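Local coordinates for protein D-glycerate 3-kinase (Cryptococcus neoformans var. grubii serotype A, PDB 6CKG) that probably transfers a phosphate group from ATP to D-glycerate, giving 3-phospho-D-glycerate, as a kinase built on the P-loop fold, at residues A[47-52]-A[244-249]; A[76-81]-A[171-176]; A[184-189]-A[300-305]. One frame throughout, in Å; residues are numbered along the deposited sequence.

All three contacts lie on or beside one mixed sheet, ordered 79-83, 176-180, 48-53, 247-253, 313-318, 324-329. Contact 1 joins its two central strands, 48-53 and 247-253. Contact 2 joins the edge strand 79-83 to the entry of strand 176-180. The centres of contacts 1 and 2 are about 13 Å apart, and strand 176-180 links them. Contact 3 joins two loops near the C-terminal ends of the parallel strands, with its centre about 14 Å from contact 1 and about 27 Å from contact 2. Along the chain, contact 2 is nested inside contact 1, contact 3 follows contact 2, and contacts 1 and 3 interleave. Distant segments are thus tied into a single kinase core.

Contact 1: A[47-52]-A[244-249]; sequences PLVVGV and QIDCFV
D246 grips the start of the neighbouring strand with its carboxylate. D246 OD2 accepts a hydrogen bond from V49 N at 2.8 Å, nearly straight at 174°. The N-H meets the anti side of OD2, 24° out of the carboxylate plane. A water donates to both this oxygen and P47 O, which adds a bridge from D246 to the residue before the strand.

Backbone bonds carry the rest of the polar contact. V49 O takes two donors, D246 N at 3.0 Å and C247 N at 3.2 Å. Further on, G51 N donates to C247 O at 2.8 Å, and G51 O accepts from V249 N at 2.8 Å. The pairing is parallel, with V50 beside C247, G51 beside F248 and V52 beside V249. These are the central strands of a P-loop kinase sheet, with parallel strands in the order 2-3-1-4-5. Strand 48-53 leads directly into the P-loop.

Apolar packing differs on the two faces. On the face with V50, V52, C247 and V249, C247 SG lies between its own backbone N and carbonyl carbon (chi1 63°). From there C247 SG touches V50 CG2 at 3.7 Å and also meets L48 CD2. V50 CG1 rests on V249 CG2. Helix 19-38 packs here through Q31 and F27. On the other face, G51 leaves room for bulky neighbours. I245 CG2 comes to 3.4 Å from G51 N. One face of the F248 ring receives G51 O, 3.8 Å above its plane and toward the rim. The same ring meets W309.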
# COMPACT_ATOMS: atom_id res chain seq x y z
N PRO A 47 0.28 12.37 15.40
CA PRO A 47 0.27 12.63 13.95
C PRO A 47 -1.02 12.13 13.33
O PRO A 47 -1.59 11.12 13.74
CB PRO A 47 1.47 11.82 13.43
CG PRO A 47 2.24 11.40 14.63
CD PRO A 47 1.34 11.42 15.80
N LEU A 48 -1.49 12.86 12.31
CA LEU A 48 -2.53 12.37 11.43
C LEU A 48 -1.96 11.26 10.57
O LEU A 48 -0.95 11.47 9.90
CB LEU A 48 -3.05 13.51 10.55
CG LEU A 48 -4.08 13.14 9.47
CD1 LEU A 48 -5.45 12.88 10.13
CD2 LEU A 48 -4.18 14.26 8.42
N VAL A 49 -2.59 10.09 10.58
CA VAL A 49 -2.14 8.97 9.74
C VAL A 49 -2.96 9.00 8.45
O VAL A 49 -4.17 8.76 8.47
CB VAL A 49 -2.28 7.61 10.44
CG1 VAL A 49 -1.76 6.51 9.51
CG2 VAL A 49 -1.53 7.59 11.76
N VAL A 50 -2.29 9.24 7.34
CA VAL A 50 -2.91 9.25 6.02
C VAL A 50 -2.53 7.94 5.33
O VAL A 50 -1.37 7.74 4.96
CB VAL A 50 -2.44 10.45 5.19
CG1 VAL A 50 -3.15 10.49 3.85
CG2 VAL A 50 -2.62 11.77 5.96
N GLY A 51 -3.51 7.04 5.14
CA GLY A 51 -3.29 5.88 4.28
C GLY A 51 -3.33 6.27 2.81
O GLY A 51 -4.10 7.14 2.40
N VAL A 52 -2.50 5.62 2.01
CA VAL A 52 -2.43 5.89 0.58
C VAL A 52 -2.38 4.56 -0.16
O VAL A 52 -1.56 3.70 0.18
CB VAL A 52 -1.21 6.76 0.20
CG1 VAL A 52 -1.13 6.94 -1.32
CG2 VAL A 52 -1.26 8.12 0.91
N GLN A 244 -5.47 1.76 12.39
CA GLN A 244 -4.64 2.86 12.85
C GLN A 244 -4.66 4.04 11.89
O GLN A 244 -4.16 5.12 12.24
CB GLN A 244 -3.21 2.36 13.05
CG GLN A 244 -3.08 1.33 14.17
CD GLN A 244 -2.85 2.01 15.51
OE1 GLN A 244 -3.73 2.70 16.02
NE2 GLN A 244 -1.64 1.85 16.06
N ILE A 245 -5.25 3.88 10.71
CA ILE A 245 -5.30 4.92 9.69
C ILE A 245 -6.48 5.86 9.94
O ILE A 245 -7.61 5.41 10.16
CB ILE A 245 -5.39 4.28 8.30
CG1 ILE A 245 -4.14 3.42 8.05
CG2 ILE A 245 -5.60 5.33 7.22
CD1 ILE A 245 -4.15 2.65 6.71
N ASP A 246 -6.22 7.17 9.88
CA ASP A 246 -7.23 8.19 10.15
C ASP A 246 -7.98 8.64 8.90
O ASP A 246 -9.18 8.88 8.96
CB ASP A 246 -6.58 9.42 10.80
CG ASP A 246 -5.89 9.11 12.11
OD1 ASP A 246 -6.49 8.40 12.93
OD2 ASP A 246 -4.74 9.55 12.31
N CYS A 247 -7.28 8.79 7.78
CA CYS A 247 -7.92 9.24 6.55
C CYS A 247 -7.19 8.58 5.39
O CYS A 247 -6.16 7.94 5.57
CB CYS A 247 -7.92 10.79 6.46
SG CYS A 247 -6.26 11.51 6.37
N PHE A 248 -7.72 8.74 4.18
CA PHE A 248 -7.26 7.87 3.10
C PHE A 248 -7.27 8.60 1.77
O PHE A 248 -8.22 9.34 1.46
CB PHE A 248 -8.16 6.62 3.01
CG PHE A 248 -7.45 5.37 2.50
CD1 PHE A 248 -7.20 5.21 1.15
CD2 PHE A 248 -7.05 4.37 3.38
CE1 PHE A 248 -6.57 4.05 0.66
CE2 PHE A 248 -6.41 3.20 2.90
CZ PHE A 248 -6.18 3.05 1.54
N VAL A 249 -6.24 8.35 0.97
CA VAL A 249 -6.13 8.85 -0.39
C VAL A 249 -5.94 7.65 -1.31
O VAL A 249 -5.04 6.84 -1.07
CB VAL A 249 -4.96 9.83 -0.55
CG1 VAL A 249 -4.85 10.32 -2.01
CG2 VAL A 249 -5.11 11.03 0.41
O HOH W 1 -3.48 9.35 14.68

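Contact 2: A[76-81]-A[171-176]; sequences GLRLAT and QGPIDV
R78 places CG beside its backbone N (chi1 -62°), then bends at chi3 (64°), bringing its guanidinium alongside segment 171-173. D175 turns CG beside its own N, so that its carboxylate faces the backbone of R78. R78 NE donates to P173 O at 2.8 Å; the oxygen lies in the guanidinium plane and NE in the carbonyl plane, though the two planes are steeply turned. R78 NH2 donates to Q171 O at 3.0 Å. This second N-H stays near the guanidinium plane but comes from above the carbonyl, 49° out of its plane.

D175 OD2 uses its anti lone pair to accept from R78 N at 2.8 Å. R78 O in turn accepts from D175 N at 2.8 Å and, weakly, from V176 N. A80 N donates to V176 O at 3.2 Å. With L79 paired beside V176, this begins the parallel join between strands 79-83 and 176-180 of the kinase sheet.

D175 OD1 forms a salt bridge with R36, so one carboxylate ties helix 19-38 to the approach to strand 79-83. The R78 guanidinium bonds to two main-chain carbonyls and makes no ion pair with D175. With R78 NE 6.1 Å from D175 OD2, any attraction between the charges is probably modest.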
# COMPACT_ATOMS: atom_id res chain seq x y z
N GLY A 76 5.04 24.04 6.16
CA GLY A 76 5.73 23.95 7.43
C GLY A 76 5.46 22.70 8.23
O GLY A 76 5.70 22.68 9.44
N LEU A 77 4.98 21.64 7.59
CA LEU A 77 4.69 20.41 8.32
C LEU A 77 5.93 19.54 8.47
O LEU A 77 6.89 19.62 7.69
CB LEU A 77 3.59 19.61 7.61
CG LEU A 77 2.26 20.35 7.43
CD1 LEU A 77 1.26 19.41 6.84
CD2 LEU A 77 1.77 20.97 8.75
N ARG A 78 5.90 18.68 9.48
CA ARG A 78 6.91 17.64 9.66
C ARG A 78 6.25 16.30 9.35
O ARG A 78 5.21 15.97 9.92
CB ARG A 78 7.49 17.66 11.08
CG ARG A 78 8.20 18.96 11.43
CD ARG A 78 8.62 19.00 12.90
NE ARG A 78 9.61 17.97 13.23
CZ ARG A 78 10.91 18.08 12.98
NH1 ARG A 78 11.39 19.16 12.38
NH2 ARG A 78 11.74 17.09 13.31
N LEU A 79 6.85 15.56 8.42
CA LEU A 79 6.28 14.34 7.90
C LEU A 79 7.18 13.15 8.18
O LEU A 79 8.41 13.28 8.29
CB LEU A 79 6.03 14.43 6.38
CG LEU A 79 4.64 14.97 6.05
CD1 LEU A 79 4.70 16.47 6.05
CD2 LEU A 79 4.07 14.45 4.73
N ALA A 80 6.55 11.99 8.31
CA ALA A 80 7.24 10.71 8.30
C ALA A 80 6.48 9.83 7.33
O ALA A 80 5.25 9.95 7.22
CB ALA A 80 7.29 10.05 9.69
N THR A 81 7.19 8.97 6.60
CA THR A 81 6.55 8.09 5.63
C THR A 81 6.85 6.63 5.94
O THR A 81 8.01 6.27 6.20
CB THR A 81 7.01 8.41 4.21
OG1 THR A 81 6.60 9.73 3.86
CG2 THR A 81 6.37 7.41 3.21
N GLN A 171 12.55 11.94 13.67
CA GLN A 171 12.65 12.84 14.82
C GLN A 171 11.32 13.56 14.97
O GLN A 171 10.90 14.29 14.06
CB GLN A 171 13.78 13.85 14.63
CG GLN A 171 13.85 14.93 15.70
CD GLN A 171 14.17 14.36 17.07
OE1 GLN A 171 15.30 13.94 17.33
NE2 GLN A 171 13.17 14.34 17.96
N GLY A 172 10.65 13.33 16.09
CA GLY A 172 9.42 14.04 16.37
C GLY A 172 9.72 15.46 16.77
O GLY A 172 10.87 15.85 17.01
N PRO A 173 8.66 16.28 16.87
CA PRO A 173 7.26 15.93 16.65
C PRO A 173 6.93 15.77 15.17
O PRO A 173 7.69 16.23 14.33
CB PRO A 173 6.49 17.12 17.25
CG PRO A 173 7.42 18.28 17.05
CD PRO A 173 8.82 17.70 17.26
N ILE A 174 5.81 15.11 14.88
CA ILE A 174 5.39 14.81 13.52
C ILE A 174 3.94 15.24 13.36
O ILE A 174 3.08 14.88 14.18
CB ILE A 174 5.55 13.30 13.20
CG1 ILE A 174 7.03 12.88 13.21
CG2 ILE A 174 4.92 12.95 11.85
CD1 ILE A 174 7.88 13.58 12.17
N ASP A 175 3.65 16.00 12.30
CA ASP A 175 2.27 16.38 12.01
C ASP A 175 1.50 15.28 11.31
O ASP A 175 0.31 15.06 11.59
CB ASP A 175 2.24 17.64 11.13
CG ASP A 175 2.88 18.84 11.81
OD1 ASP A 175 2.27 19.39 12.75
OD2 ASP A 175 3.98 19.23 11.39
N VAL A 176 2.14 14.60 10.35
CA VAL A 176 1.44 13.71 9.42
C VAL A 176 2.32 12.50 9.16
O VAL A 176 3.52 12.65 8.92
CB VAL A 176 1.13 14.43 8.09
CG1 VAL A 176 0.54 13.45 7.06
CG2 VAL A 176 0.19 15.62 8.33

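Contact 3: A[184-189]-A[300-305]; sequences NGFGPL and DGIDKE
This is a buried loop-to-loop contact, made by close backbone packing and bridging waters, near the C-terminal ends of the parallel strands. G187 and G301 bring their backbones together, with G187 N 3.7 Å from G301 CA. Neither residue has a side chain to keep the loops apart. G185, at positive phi, also turns its backbone to I302, whose CG1 lies 3.5 Å from G185 O.

I302 is the main apolar side chain here. Its CG1 stands beside the backbone N (chi1 -73°), and the extended branch carries CD1 to segment 184-186. I302 CD1 reaches N184 O at 3.5 Å. I302 CD1 also meets the edge of the F186 ring, near the ring plane, 3.7 Å from F186 CE1.

In the P-loop kinase fold, segment 184-189 leads from strand 176-180 to helix 191-204. Segment 300-305 follows helix 281-298 and begins in a 3-10 turn, where D303 N bonds to D300 O. I302 rests on Q53, the last residue of strand 48-53, and on Q250 within strand 247-253. F186 packs on Q53 as well.

Waters link the polar atoms. One donates to G185 O at 2.7 Å and to G301 O at 2.9 Å. A second donates to P188 O and accepts from K304 NZ at 2.8 Å. The K304 chain is extended beyond CB, which carries its ammonium group to that water, alongside G187. F186 O is bound by W242 NE1.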
# COMPACT_ATOMS: atom_id res chain seq x y z
N ASN A 184 -2.68 -1.23 0.56
CA ASN A 184 -3.08 -0.65 1.83
C ASN A 184 -4.60 -0.49 1.88
O ASN A 184 -5.22 -0.03 0.92
CB ASN A 184 -2.37 0.71 2.06
CG ASN A 184 -1.02 0.54 2.72
OD1 ASN A 184 -0.40 -0.52 2.63
ND2 ASN A 184 -0.55 1.59 3.41
N GLY A 185 -5.20 -0.91 2.99
CA GLY A 185 -6.64 -0.82 3.12
C GLY A 185 -7.42 -1.96 2.46
O GLY A 185 -8.64 -2.06 2.69
N PHE A 186 -6.78 -2.82 1.68
CA PHE A 186 -7.50 -3.95 1.09
C PHE A 186 -8.20 -4.76 2.18
O PHE A 186 -7.62 -5.02 3.24
CB PHE A 186 -6.55 -4.86 0.30
CG PHE A 186 -6.21 -4.33 -1.06
CD1 PHE A 186 -6.47 -3.02 -1.40
CD2 PHE A 186 -5.63 -5.16 -2.01
CE1 PHE A 186 -6.15 -2.53 -2.66
CE2 PHE A 186 -5.30 -4.69 -3.27
CZ PHE A 186 -5.58 -3.37 -3.60
N GLY A 187 -9.46 -5.12 1.93
CA GLY A 187 -10.27 -5.83 2.90
C GLY A 187 -10.47 -7.31 2.57
O GLY A 187 -10.69 -7.69 1.42
N PRO A 188 -10.41 -8.16 3.59
CA PRO A 188 -10.68 -9.59 3.39
C PRO A 188 -12.16 -9.82 3.12
O PRO A 188 -13.01 -8.97 3.37
CB PRO A 188 -10.26 -10.22 4.71
CG PRO A 188 -10.58 -9.12 5.72
CD PRO A 188 -10.16 -7.85 5.01
N LEU A 189 -12.47 -11.02 2.63
CA LEU A 189 -13.84 -11.41 2.32
C LEU A 189 -14.30 -12.52 3.26
O LEU A 189 -13.49 -13.26 3.82
CB LEU A 189 -13.96 -11.91 0.87
CG LEU A 189 -13.44 -10.96 -0.22
CD1 LEU A 189 -13.41 -11.63 -1.59
CD2 LEU A 189 -14.26 -9.68 -0.26
N ASP A 300 -12.07 -3.54 -2.96
CA ASP A 300 -13.29 -2.84 -2.56
C ASP A 300 -13.37 -2.64 -1.06
O ASP A 300 -14.12 -1.76 -0.62
CB ASP A 300 -14.53 -3.58 -3.06
CG ASP A 300 -14.60 -3.66 -4.57
OD1 ASP A 300 -14.42 -2.61 -5.22
OD2 ASP A 300 -14.81 -4.77 -5.10
N GLY A 301 -12.60 -3.40 -0.28
CA GLY A 301 -12.58 -3.20 1.17
C GLY A 301 -12.09 -1.83 1.60
O GLY A 301 -12.25 -1.46 2.77
N ILE A 302 -11.47 -1.07 0.69
CA ILE A 302 -11.06 0.30 1.01
C ILE A 302 -12.28 1.20 1.20
O ILE A 302 -12.21 2.20 1.93
CB ILE A 302 -10.15 0.83 -0.12
CG1 ILE A 302 -8.78 0.16 -0.03
CG2 ILE A 302 -9.98 2.39 -0.04
CD1 ILE A 302 -7.94 0.40 -1.24
N ASP A 303 -13.41 0.83 0.62
CA ASP A 303 -14.58 1.70 0.53
C ASP A 303 -15.76 0.95 1.15
O ASP A 303 -16.56 0.34 0.44
CB ASP A 303 -14.82 2.06 -0.92
CG ASP A 303 -15.88 3.14 -1.10
OD1 ASP A 303 -16.52 3.51 -0.10
OD2 ASP A 303 -16.05 3.61 -2.23
N LYS A 304 -15.88 0.99 2.48
CA LYS A 304 -16.97 0.27 3.13
C LYS A 304 -17.19 0.87 4.52
O LYS A 304 -16.32 1.56 5.05
CB LYS A 304 -16.71 -1.24 3.22
CG LYS A 304 -15.54 -1.62 4.08
CD LYS A 304 -15.39 -3.15 4.23
CE LYS A 304 -14.10 -3.46 5.02
NZ LYS A 304 -13.84 -4.93 5.25
N GLU A 305 -18.36 0.56 5.09
CA GLU A 305 -18.88 1.32 6.22
C GLU A 305 -18.03 1.15 7.48
O GLU A 305 -17.98 2.06 8.31
CB GLU A 305 -20.34 0.92 6.48
CG GLU A 305 -21.02 1.67 7.63
CD GLU A 305 -21.25 3.16 7.35
OE1 GLU A 305 -21.19 3.61 6.18
OE2 GLU A 305 -21.52 3.89 8.31
O HOH W 2 -10.34 -2.10 4.79
O HOH W 3 -13.76 -6.35 2.86